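Local coordinates for protein putative phosphatase/phosphodiesterase MPN_349 (Mycoplasma pneumoniae M129, PDB 1T71) that binds iron(III) ions in a calcineurin-like metallophosphoesterase fold and probably hydrolyses phosphoester bonds, perhaps those of 2',3'-cyclic nucleotides, at residues 19-23 with 58-62; 29-33 with 261-265; 65-70 with 88-92; 165-169 with 200-204. All coordinates share one frame; numbering follows the deposited sequence.

Interaction 1. Residues 19-23 with 58-62; sequences RNIIK and FLKEA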
loop_
_atom_site.group_PDB
_atom_site.type_symbol
_atom_site.label_atom_id
_atom_site.label_comp_id
_atom_site.label_asym_id
_atom_site.label_seq_id
_atom_site.Cartn_x
_atom_site.Cartn_y
_atom_site.Cartn_z
ATOM N N ARG A 19 11.264 -6.536 -1.563
ATOM C CA ARG A 19 12.337 -5.558 -1.687
ATOM C C ARG A 19 13.127 -5.775 -2.970
ATOM O O ARG A 19 13.377 -4.831 -3.717
ATOM C CB ARG A 19 13.272 -5.646 -0.472
ATOM C CG ARG A 19 13.262 -4.396 0.394
ATOM C CD ARG A 19 14.163 -4.540 1.617
ATOM N NE ARG A 19 13.507 -5.327 2.653
ATOM C CZ ARG A 19 13.935 -6.500 3.099
ATOM N NH1 ARG A 19 15.036 -7.043 2.605
ATOM N NH2 ARG A 19 13.249 -7.131 4.039
ATOM N N ASN A 20 13.502 -7.024 -3.228
ATOM C CA ASN A 20 14.278 -7.356 -4.415
ATOM C C ASN A 20 13.587 -7.173 -5.759
ATOM O O ASN A 20 14.198 -6.675 -6.705
ATOM C CB ASN A 20 14.805 -8.787 -4.303
ATOM C CG ASN A 20 15.950 -8.900 -3.319
ATOM O OD1 ASN A 20 16.249 -9.983 -2.816
ATOM N ND2 ASN A 20 16.607 -7.774 -3.045
ATOM N N ILE A 21 12.323 -7.566 -5.869
ATOM C CA ILE A 21 11.665 -7.411 -7.155
ATOM C C ILE A 21 11.431 -5.931 -7.471
ATOM O O ILE A 21 11.334 -5.552 -8.636
ATOM C CB ILE A 21 10.334 -8.204 -7.220
ATOM C CG1 ILE A 21 9.823 -8.224 -8.664
ATOM C CG2 ILE A 21 9.297 -7.596 -6.275
ATOM C CD1 ILE A 21 8.659 -9.178 -8.893
ATOM N N ILE A 22 11.357 -5.096 -6.437
ATOM C CA ILE A 22 11.158 -3.667 -6.650
ATOM C C ILE A 22 12.475 -3.023 -7.091
ATOM O O ILE A 22 12.498 -2.162 -7.973
ATOM C CB ILE A 22 10.650 -2.963 -5.369
ATOM C CG1 ILE A 22 9.185 -3.335 -5.122
ATOM C CG2 ILE A 22 10.817 -1.451 -5.500
ATOM C CD1 ILE A 22 8.570 -2.656 -3.924
ATOM N N LYS A 23 13.571 -3.443 -6.475
ATOM C CA LYS A 23 14.878 -2.902 -6.825
ATOM C C LYS A 23 15.235 -3.277 -8.262
ATOM O O LYS A 23 15.782 -2.470 -9.001
ATOM C CB LYS A 23 15.951 -3.438 -5.867
ATOM C CG LYS A 23 17.335 -2.854 -6.097
ATOM C CD LYS A 23 17.268 -1.334 -6.138
ATOM C CE LYS A 23 18.637 -0.698 -6.346
ATOM N NZ LYS A 23 19.548 -0.969 -5.202
ATOM N N PHE A 58 16.832 1.621 1.969
ATOM C CA PHE A 58 16.905 0.738 0.807
ATOM C C PHE A 58 15.818 1.129 -0.205
ATOM O O PHE A 58 16.098 1.328 -1.392
ATOM C CB PHE A 58 16.696 -0.719 1.224
ATOM C CG PHE A 58 16.616 -1.676 0.062
ATOM C CD1 PHE A 58 17.726 -2.422 -0.320
ATOM C CD2 PHE A 58 15.436 -1.807 -0.671
ATOM C CE1 PHE A 58 17.662 -3.285 -1.413
ATOM C CE2 PHE A 58 15.364 -2.663 -1.762
ATOM C CZ PHE A 58 16.477 -3.404 -2.135
ATOM N N LEU A 59 14.576 1.218 0.265
ATOM C CA LEU A 59 13.461 1.583 -0.606
ATOM C C LEU A 59 13.701 2.956 -1.207
ATOM O O LEU A 59 13.427 3.201 -2.380
ATOM C CB LEU A 59 12.141 1.591 0.176
ATOM C CG LEU A 59 11.578 0.222 0.560
ATOM C CD1 LEU A 59 10.287 0.414 1.343
ATOM C CD2 LEU A 59 11.330 -0.612 -0.702
ATOM N N LYS A 60 14.221 3.849 -0.381
ATOM C CA LYS A 60 14.510 5.205 -0.805
ATOM C C LYS A 60 15.573 5.217 -1.907
ATOM O O LYS A 60 15.443 5.929 -2.903
ATOM C CB LYS A 60 14.988 6.012 0.398
ATOM C CG LYS A 60 14.741 7.483 0.276
ATOM C CD LYS A 60 13.257 7.783 0.172
ATOM C CE LYS A 60 13.060 9.238 -0.167
ATOM N NZ LYS A 60 13.802 10.084 0.803
ATOM N N GLU A 61 16.622 4.420 -1.738
ATOM C CA GLU A 61 17.677 4.384 -2.741
ATOM C C GLU A 61 17.248 3.593 -3.963
ATOM O O GLU A 61 17.871 3.690 -5.017
ATOM C CB GLU A 61 18.966 3.790 -2.160
ATOM C CG GLU A 61 18.905 2.309 -1.784
ATOM C CD GLU A 61 18.771 1.377 -2.994
ATOM O OE1 GLU A 61 19.400 1.664 -4.045
ATOM O OE2 GLU A 61 18.051 0.350 -2.889
ATOM N N ALA A 62 16.184 2.810 -3.824
ATOM C CA ALA A 62 15.691 2.008 -4.938
ATOM C C ALA A 62 14.844 2.845 -5.885
ATOM O O ALA A 62 14.547 2.416 -7.003
ATOM C CB ALA A 62 14.883 0.824 -4.420
#
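Lys23 reaches across to Glu61 in a salt bridge, its NZ lying 2.9 Å from Glu61 OE1, while the bond from the same nitrogen to OE2 is weak. The ammonium comes in on the syn side of OE1, 22° out of the carboxylate plane. Glu61 is poorly ordered in the model, so this exposed ion pair probably moves. It ties together two neighbouring helices, 15-23 and 53-62, of the alpha/beta calcineurin-like fold; the short segments run nearly parallel, 17° between their directions, with 10.2 Å between axes. Lys23 leaves its helix with CG anti to the backbone N, then bends at chi2 and chi4, bringing NZ to the carboxylate. On the way its CD packs 3.6 Å from Ala62 CB.

Further in, the ring of Phe58 fills the space between the helices. Arg19 lays its aliphatic part over one face: CD sits 4.1 Å from the ring centroid, a CH-pi contact, and CG is 3.5 Å from Phe58 CE2. The guanidinium does not stack on the ring, its plane standing 86° from it, because the chain bends at chi3 and takes NH2 away to the carbonyl oxygen of Thr45. Glu61 OE2 is modelled over the opposite face, though the disorder of that side chain leaves its position uncertain. Lys23 CB approaches the same ring obliquely, 3.8 Å from Phe58 CZ. Deeper still, Leu59 meets Arg19 through a single methyl, with CD2 4.4 Å from Arg19 CG.

Interaction 2. Residues 29-33 with 261-265; sequences LKSKY and EAIRI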
loop_
_atom_site.group_PDB
_atom_site.type_symbol
_atom_site.label_atom_id
_atom_site.label_comp_id
_atom_site.label_asym_id
_atom_site.label_seq_id
_atom_site.Cartn_x
_atom_site.Cartn_y
_atom_site.Cartn_z
ATOM N N LEU A 29 10.271 0.270 -14.969
ATOM C CA LEU A 29 8.880 0.687 -14.895
ATOM C C LEU A 29 8.774 2.205 -14.914
ATOM O O LEU A 29 7.949 2.772 -15.635
ATOM C CB LEU A 29 8.232 0.127 -13.622
ATOM C CG LEU A 29 8.036 -1.395 -13.581
ATOM C CD1 LEU A 29 7.662 -1.846 -12.174
ATOM C CD2 LEU A 29 6.954 -1.794 -14.574
ATOM N N LYS A 30 9.608 2.863 -14.118
ATOM C CA LYS A 30 9.596 4.318 -14.057
ATOM C C LYS A 30 9.849 4.871 -15.459
ATOM O O LYS A 30 9.247 5.860 -15.875
ATOM C CB LYS A 30 10.669 4.813 -13.081
ATOM C CG LYS A 30 10.589 6.298 -12.772
ATOM C CD LYS A 30 11.568 6.712 -11.678
ATOM C CE LYS A 30 13.007 6.611 -12.155
ATOM N NZ LYS A 30 13.262 7.505 -13.331
ATOM N N SER A 31 10.733 4.204 -16.192
ATOM C CA SER A 31 11.066 4.615 -17.547
ATOM C C SER A 31 9.917 4.345 -18.512
ATOM O O SER A 31 9.526 5.217 -19.284
ATOM C CB SER A 31 12.314 3.875 -18.028
ATOM O OG SER A 31 12.536 4.108 -19.409
ATOM N N LYS A 32 9.384 3.129 -18.466
ATOM C CA LYS A 32 8.284 2.734 -19.346
ATOM C C LYS A 32 7.071 3.662 -19.288
ATOM O O LYS A 32 6.452 3.950 -20.316
ATOM C CB LYS A 32 7.840 1.308 -19.017
ATOM C CG LYS A 32 6.591 0.866 -19.748
ATOM C CD LYS A 32 6.214 -0.567 -19.402
ATOM C CE LYS A 32 4.957 -0.984 -20.157
ATOM N NZ LYS A 32 4.642 -2.423 -19.972
ATOM N N TYR A 33 6.726 4.129 -18.093
ATOM C CA TYR A 33 5.569 5.009 -17.939
ATOM C C TYR A 33 5.936 6.483 -17.850
ATOM O O TYR A 33 5.050 7.337 -17.755
ATOM C CB TYR A 33 4.768 4.630 -16.687
ATOM C CG TYR A 33 4.070 3.295 -16.766
ATOM C CD1 TYR A 33 4.565 2.179 -16.086
ATOM C CD2 TYR A 33 2.913 3.144 -17.523
ATOM C CE1 TYR A 33 3.917 0.948 -16.160
ATOM C CE2 TYR A 33 2.261 1.920 -17.605
ATOM C CZ TYR A 33 2.765 0.831 -16.926
ATOM O OH TYR A 33 2.122 -0.374 -17.027
ATOM N N GLU A 261 -3.513 2.049 -15.480
ATOM C CA GLU A 261 -3.132 0.736 -15.971
ATOM C C GLU A 261 -2.579 -0.078 -14.808
ATOM O O GLU A 261 -1.791 0.427 -14.010
ATOM C CB GLU A 261 -2.055 0.853 -17.050
ATOM C CG GLU A 261 -1.828 -0.447 -17.802
ATOM C CD GLU A 261 -0.564 -0.442 -18.635
ATOM O OE1 GLU A 261 -0.351 0.521 -19.399
ATOM O OE2 GLU A 261 0.214 -1.413 -18.532
ATOM N N ALA A 262 -2.997 -1.332 -14.709
ATOM C CA ALA A 262 -2.516 -2.201 -13.646
ATOM C C ALA A 262 -1.105 -2.683 -13.983
ATOM O O ALA A 262 -0.818 -3.028 -15.130
ATOM C CB ALA A 262 -3.446 -3.398 -13.486
ATOM N N ILE A 263 -0.228 -2.702 -12.986
ATOM C CA ILE A 263 1.142 -3.157 -13.185
ATOM C C ILE A 263 1.328 -4.490 -12.470
ATOM O O ILE A 263 1.082 -4.585 -11.269
ATOM C CB ILE A 263 2.157 -2.165 -12.597
ATOM C CG1 ILE A 263 1.979 -0.789 -13.239
ATOM C CG2 ILE A 263 3.573 -2.699 -12.797
ATOM C CD1 ILE A 263 2.804 0.304 -12.576
ATOM N N ARG A 264 1.758 -5.514 -13.204
ATOM C CA ARG A 264 1.980 -6.827 -12.606
ATOM C C ARG A 264 3.169 -7.602 -13.174
ATOM O O ARG A 264 3.360 -7.693 -14.389
ATOM C CB ARG A 264 0.716 -7.697 -12.696
ATOM C CG ARG A 264 1.013 -9.198 -12.682
ATOM C CD ARG A 264 -0.208 -10.056 -12.383
ATOM N NE ARG A 264 -0.437 -10.084 -10.949
ATOM C CZ ARG A 264 -0.609 -11.187 -10.233
ATOM N NH1 ARG A 264 -0.591 -12.380 -10.809
ATOM N NH2 ARG A 264 -0.773 -11.089 -8.924
ATOM N N ILE A 265 3.966 -8.151 -12.268
ATOM C CA ILE A 265 5.133 -8.938 -12.630
ATOM C C ILE A 265 5.145 -10.164 -11.723
ATOM O O ILE A 265 4.999 -10.048 -10.507
ATOM C CB ILE A 265 6.435 -8.130 -12.438
ATOM C CG1 ILE A 265 6.420 -6.910 -13.359
ATOM C CG2 ILE A 265 7.647 -8.997 -12.751
ATOM C CD1 ILE A 265 7.606 -6.002 -13.208
#
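Glu261, the first residue of the strand segment, takes a hydrogen bond from Tyr33 at the end of helix segment 29-33: Tyr33 OH lies 2.6 Å from Glu261 OE2. The hydroxyl approaches from above the carboxylate, 73° out of its plane, and the acid reaches it on a chain extended beyond CG. Glu261 OE1 comes to the ring edge, 3.5 Å from Tyr33 CE2, so both oxygens border the phenol. Ala262 turns its methyl away from the helix, as strand alternation requires.

Ile263 points back and carries most of the apolar contact. With its CG1 beside the backbone N (chi1 -58°), the longer branch runs to the tyrosine, CD1 standing 3.8 Å from Tyr33 CE1, whereas the CG2 methyl goes to Leu29, 3.9 Å from its CD2. Arg264 faces away and bonds to Asn244 on the adjacent strand. Ile265 completes the apolar row, its CD1 lying 4.3 Å from Leu29 CD1.

Helix 26-33 therefore packs on strand 259-267, an outermost strand of one mixed sheet, and the segments run at 149° to each other. Phe247 of neighbouring strand 241-249 stacks on the Tyr33 ring. The chemistry is divided: leucine and isoleucines form the greasy part, and at the exposed end a phenol-carboxylate bond fixes the Tyr33 hydroxyl; Lys32 NZ, 4.8 Å from Glu261 OE2 and not in contact, may still favour the ionised acid.

Interaction 3. Residues 65-70 with 88-92; sequences NYITMG and DLVRP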
loop_
_atom_site.group_PDB
_atom_site.type_symbol
_atom_site.label_atom_id
_atom_site.label_comp_id
_atom_site.label_asym_id
_atom_site.label_seq_id
_atom_site.Cartn_x
_atom_site.Cartn_y
_atom_site.Cartn_z
ATOM N N ASN A 65 9.646 7.413 -3.777
ATOM C CA ASN A 65 9.566 8.807 -3.351
ATOM C C ASN A 65 8.746 9.014 -2.089
ATOM O O ASN A 65 9.118 9.812 -1.228
ATOM C CB ASN A 65 8.974 9.676 -4.458
ATOM C CG ASN A 65 9.830 9.695 -5.693
ATOM O OD1 ASN A 65 11.006 10.054 -5.634
ATOM N ND2 ASN A 65 9.254 9.308 -6.821
ATOM N N TYR A 66 7.621 8.313 -1.985
ATOM C CA TYR A 66 6.757 8.445 -0.818
ATOM C C TYR A 66 6.280 7.084 -0.317
ATOM O O TYR A 66 6.190 6.123 -1.081
ATOM C CB TYR A 66 5.572 9.343 -1.165
ATOM C CG TYR A 66 5.977 10.781 -1.411
ATOM C CD1 TYR A 66 6.216 11.646 -0.346
ATOM C CD2 TYR A 66 6.172 11.264 -2.707
ATOM C CE1 TYR A 66 6.638 12.958 -0.557
ATOM C CE2 TYR A 66 6.601 12.577 -2.933
ATOM C CZ TYR A 66 6.831 13.416 -1.850
ATOM O OH TYR A 66 7.262 14.709 -2.044
ATOM N N ILE A 67 5.966 7.008 0.970
ATOM C CA ILE A 67 5.544 5.754 1.572
ATOM C C ILE A 67 4.274 5.855 2.416
ATOM O O ILE A 67 4.105 6.802 3.189
ATOM C CB ILE A 67 6.676 5.204 2.468
ATOM C CG1 ILE A 67 7.837 4.714 1.601
ATOM C CG2 ILE A 67 6.164 4.088 3.345
ATOM C CD1 ILE A 67 9.009 4.174 2.405
ATOM N N THR A 68 3.384 4.876 2.256
ATOM C CA THR A 68 2.153 4.810 3.047
ATOM C C THR A 68 2.260 3.504 3.843
ATOM O O THR A 68 3.039 2.623 3.461
ATOM C CB THR A 68 0.878 4.798 2.152
ATOM O OG1 THR A 68 0.938 3.712 1.221
ATOM C CG2 THR A 68 0.762 6.106 1.386
ATOM N N MET A 69 1.502 3.367 4.931
ATOM C CA MET A 69 1.593 2.159 5.750
ATOM C C MET A 69 0.263 1.463 6.041
ATOM O O MET A 69 -0.658 1.505 5.225
ATOM C CB MET A 69 2.316 2.491 7.064
ATOM C CG MET A 69 3.752 2.987 6.889
ATOM S SD MET A 69 4.950 1.674 6.512
ATOM C CE MET A 69 4.964 1.726 4.901
ATOM N N GLY A 70 0.169 0.813 7.200
ATOM C CA GLY A 70 -1.051 0.095 7.539
ATOM C C GLY A 70 -1.165 -0.369 8.978
ATOM O O GLY A 70 -0.857 0.377 9.912
ATOM N N ASP A 88 8.728 11.987 4.232
ATOM C CA ASP A 88 8.046 11.435 3.064
ATOM C C ASP A 88 7.327 10.127 3.378
ATOM O O ASP A 88 7.097 9.314 2.485
ATOM C CB ASP A 88 9.051 11.206 1.937
ATOM C CG ASP A 88 10.331 10.558 2.426
ATOM O OD1 ASP A 88 10.292 9.895 3.481
ATOM O OD2 ASP A 88 11.376 10.706 1.757
ATOM N N LEU A 89 6.968 9.945 4.647
ATOM C CA LEU A 89 6.295 8.731 5.105
ATOM C C LEU A 89 4.985 9.081 5.802
ATOM O O LEU A 89 4.967 9.897 6.726
ATOM C CB LEU A 89 7.224 7.995 6.079
ATOM C CG LEU A 89 6.913 6.722 6.879
ATOM C CD1 LEU A 89 5.434 6.614 7.192
ATOM C CD2 LEU A 89 7.408 5.507 6.112
ATOM N N VAL A 90 3.891 8.457 5.372
ATOM C CA VAL A 90 2.594 8.708 5.985
ATOM C C VAL A 90 2.031 7.434 6.621
ATOM O O VAL A 90 2.055 6.358 6.021
ATOM C CB VAL A 90 1.566 9.247 4.948
ATOM C CG1 VAL A 90 2.131 10.474 4.243
ATOM C CG2 VAL A 90 1.239 8.178 3.925
ATOM N N ARG A 91 1.529 7.564 7.843
ATOM C CA ARG A 91 0.950 6.435 8.549
ATOM C C ARG A 91 -0.555 6.646 8.644
ATOM O O ARG A 91 -1.067 7.687 8.235
ATOM C CB ARG A 91 1.588 6.298 9.942
ATOM C CG ARG A 91 1.783 7.598 10.711
ATOM C CD ARG A 91 0.474 8.182 11.222
ATOM N NE ARG A 91 0.718 9.339 12.079
ATOM C CZ ARG A 91 -0.223 9.989 12.763
ATOM N NH1 ARG A 91 -1.492 9.601 12.700
ATOM N NH2 ARG A 91 0.107 11.031 13.515
ATOM N N PRO A 92 -1.292 5.664 9.173
ATOM C CA PRO A 92 -2.747 5.851 9.269
ATOM C C PRO A 92 -3.142 7.084 10.110
ATOM O O PRO A 92 -2.747 7.209 11.270
ATOM C CB PRO A 92 -3.217 4.536 9.888
ATOM C CG PRO A 92 -2.186 3.539 9.380
ATOM C CD PRO A 92 -0.902 4.300 9.575
HETATM O O HOH W 1 11.039 11.868 -0.907
#
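Ile67 and Leu89 stand on the same face of a parallel strand pair, and their branches press together: Ile67 CG2 is 3.3 Å from Leu89 CD2, tighter than usual for two methyls. Ile67 CG2 is anti to the backbone N, and Leu89 leans in with an unusual chi2 of -29°, which brings CD2 toward the isoleucine and leaves CD1 4.0 Å from Met69 CG; the short contact and strained torsion may partly reflect the model. Met69, bent at chi2 and chi3, crosses the leucine at about a right angle.

On the other face Thr68 and Val90 lie side by side, their CG2 methyls also 3.3 Å apart. Thr68 OG1 sits between backbone N and carbonyl carbon (chi1 56°) and bonds to Asp156, which leaves the methyl to meet the valine. At the start of the pair, Asp88 CB lies 3.7 Å from Tyr66 CD1, and a water donates to both Asn65 O and Asp88 OD2. The carboxylate is further held by Tyr56 and Lys60.

Two backbone bonds join the strands, Ile67 N to Asp88 O at 3.0 Å and Val90 N to Ile67 O at 2.7 Å, the latter almost straight at 174°. This is the beta-alpha-beta unit of strand 66-68, helix 80-83 and strand 89-90. Apolar methyls on both faces follow a polar, water-bridged start, and the far end, Gly70, adjoins the iron ligands Glu43 and His158.

Interaction 4. Residues 165-169 with 200-204; sequences KNAFC and YITDV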
loop_
_atom_site.group_PDB
_atom_site.type_symbol
_atom_site.label_atom_id
_atom_site.label_comp_id
_atom_site.label_asym_id
_atom_site.label_seq_id
_atom_site.Cartn_x
_atom_site.Cartn_y
_atom_site.Cartn_z
ATOM N N LYS A 165 -14.533 -1.252 1.477
ATOM C CA LYS A 165 -13.742 -0.609 0.433
ATOM C C LYS A 165 -14.625 0.107 -0.590
ATOM O O LYS A 165 -14.402 1.271 -0.918
ATOM C CB LYS A 165 -12.874 -1.652 -0.288
ATOM C CG LYS A 165 -11.380 -1.340 -0.282
ATOM C CD LYS A 165 -10.692 -1.862 0.965
ATOM C CE LYS A 165 -10.401 -3.354 0.858
ATOM N NZ LYS A 165 -9.213 -3.661 0.006
ATOM N N ASN A 166 -15.629 -0.595 -1.101
ATOM C CA ASN A 166 -16.510 -0.013 -2.087
ATOM C C ASN A 166 -17.460 1.032 -1.504
ATOM O O ASN A 166 -17.874 1.954 -2.204
ATOM C CB ASN A 166 -17.256 -1.130 -2.813
ATOM C CG ASN A 166 -16.366 -1.843 -3.821
ATOM O OD1 ASN A 166 -16.213 -1.389 -4.956
ATOM N ND2 ASN A 166 -15.750 -2.945 -3.401
ATOM N N ALA A 167 -17.798 0.901 -0.226
ATOM C CA ALA A 167 -18.665 1.887 0.402
ATOM C C ALA A 167 -17.856 3.183 0.479
ATOM O O ALA A 167 -18.385 4.277 0.287
ATOM C CB ALA A 167 -19.064 1.435 1.798
ATOM N N PHE A 168 -16.561 3.037 0.744
ATOM C CA PHE A 168 -15.656 4.176 0.849
ATOM C C PHE A 168 -15.560 4.827 -0.531
ATOM O O PHE A 168 -15.577 6.049 -0.655
ATOM C CB PHE A 168 -14.278 3.689 1.328
ATOM C CG PHE A 168 -13.346 4.793 1.763
ATOM C CD1 PHE A 168 -12.436 5.355 0.868
ATOM C CD2 PHE A 168 -13.362 5.253 3.072
ATOM C CE1 PHE A 168 -11.550 6.357 1.277
ATOM C CE2 PHE A 168 -12.480 6.256 3.491
ATOM C CZ PHE A 168 -11.573 6.805 2.591
ATOM N N CYS A 169 -15.479 3.997 -1.567
ATOM C CA CYS A 169 -15.398 4.474 -2.940
ATOM C C CYS A 169 -16.642 5.286 -3.288
ATOM O O CYS A 169 -16.564 6.356 -3.888
ATOM C CB CYS A 169 -15.288 3.286 -3.903
ATOM S SG CYS A 169 -15.362 3.732 -5.671
ATOM N N TYR A 200 -9.873 4.276 -8.999
ATOM C CA TYR A 200 -10.252 3.369 -7.915
ATOM C C TYR A 200 -9.849 1.930 -8.194
ATOM O O TYR A 200 -9.799 1.504 -9.347
ATOM C CB TYR A 200 -11.769 3.375 -7.689
ATOM C CG TYR A 200 -12.220 2.317 -6.691
ATOM C CD1 TYR A 200 -12.003 2.484 -5.323
ATOM C CD2 TYR A 200 -12.817 1.129 -7.117
ATOM C CE1 TYR A 200 -12.364 1.503 -4.408
ATOM C CE2 TYR A 200 -13.184 0.129 -6.203
ATOM C CZ TYR A 200 -12.951 0.326 -4.847
ATOM O OH TYR A 200 -13.281 -0.652 -3.928
ATOM N N ILE A 201 -9.572 1.192 -7.123
ATOM C CA ILE A 201 -9.242 -0.224 -7.202
ATOM C C ILE A 201 -9.446 -0.789 -5.796
ATOM O O ILE A 201 -8.967 -0.221 -4.810
ATOM C CB ILE A 201 -7.789 -0.474 -7.709
ATOM C CG1 ILE A 201 -7.591 -1.970 -7.965
ATOM C CG2 ILE A 201 -6.774 0.043 -6.711
ATOM C CD1 ILE A 201 -6.227 -2.330 -8.552
ATOM N N THR A 202 -10.180 -1.894 -5.700
ATOM C CA THR A 202 -10.463 -2.499 -4.404
ATOM C C THR A 202 -9.184 -2.862 -3.659
ATOM O O THR A 202 -9.088 -2.632 -2.455
ATOM C CB THR A 202 -11.374 -3.735 -4.559
ATOM O OG1 THR A 202 -12.642 -3.311 -5.073
ATOM C CG2 THR A 202 -11.601 -4.414 -3.207
ATOM N N ASP A 203 -8.211 -3.427 -4.370
ATOM C CA ASP A 203 -6.927 -3.764 -3.760
ATOM C C ASP A 203 -5.795 -3.781 -4.790
ATOM O O ASP A 203 -5.873 -4.466 -5.812
ATOM C CB ASP A 203 -6.987 -5.116 -3.029
ATOM C CG ASP A 203 -5.926 -5.230 -1.939
ATOM O OD1 ASP A 203 -4.716 -5.095 -2.259
ATOM O OD2 ASP A 203 -6.298 -5.441 -0.760
ATOM N N VAL A 204 -4.742 -3.019 -4.511
ATOM C CA VAL A 204 -3.594 -2.945 -5.408
ATOM C C VAL A 204 -2.827 -4.265 -5.453
ATOM O O VAL A 204 -2.274 -4.650 -6.483
ATOM C CB VAL A 204 -2.619 -1.835 -4.965
ATOM C CG1 VAL A 204 -1.381 -1.830 -5.871
ATOM C CG2 VAL A 204 -3.318 -0.489 -5.001
#
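Helix segment 165-169 passes the end of strand 199-201 and the loop after it, with Lys165 nearest Thr202 and Cys169 nearest Tyr200. Lys165 bends at chi2, chi3 and chi4 on its way to the loop and hands its ammonium over there, NZ lying 2.7 Å from Thr202 O. The donor is tilted 34° from the carbonyl plane. A longer salt bridge follows, 3.5 Å from Lys165 NZ to Asp203 OD2, and that oxygen also bonds to Thr184.

Tyr200, with CG anti to its backbone N, offers its ring to the helix. Cys169 lies over one face: SG is 3.7 Å from the ring centroid and 17° off the normal, a sulfur-aromatic contact, while CB sits 3.5 Å from Tyr200 CE1. Asn166 crosses the phenol end, its amide plane 63° from the ring and its OD1 3.2 Å from Tyr200 OH. The amide nitrogen bonds to Thr162 O, one turn back in the helix, and Thr202 OG1 is held by Asp190.

The contact joins helix 162-172 to the second mixed sheet, near the metal site: the side chain of Asp203 is about 5 Å from those of His183 and Asp12, both iron ligands. One buried lysine thus makes a firm bond to a carbonyl and a longer ionic contact with an acid, tying its helix to the loop next to the irons.

In the fold
Interactions 1, 2 and 3 all belong to the first mixed sheet or the helices lying on it, whereas interaction 4 belongs to the second. Interaction 1 is the hub: Ile21 CD1 packs 4.0 Å from Ile265 CG2 of interaction 2, and Lys60 NZ bonds to Asp88 OD2 of interaction 3 at 2.7 Å. Interactions 2 and 3 reach opposite outer strands of that sheet, their centres 21 Å apart. The iron site lies nearest to interactions 3 and 4: Gly70 lies about 5 Å from a bound iron, nearest atoms, and the Asp203 side chain about 8 Å. The side chain of Leu59 is about 12 Å from a bound iron; interaction 2 is remote.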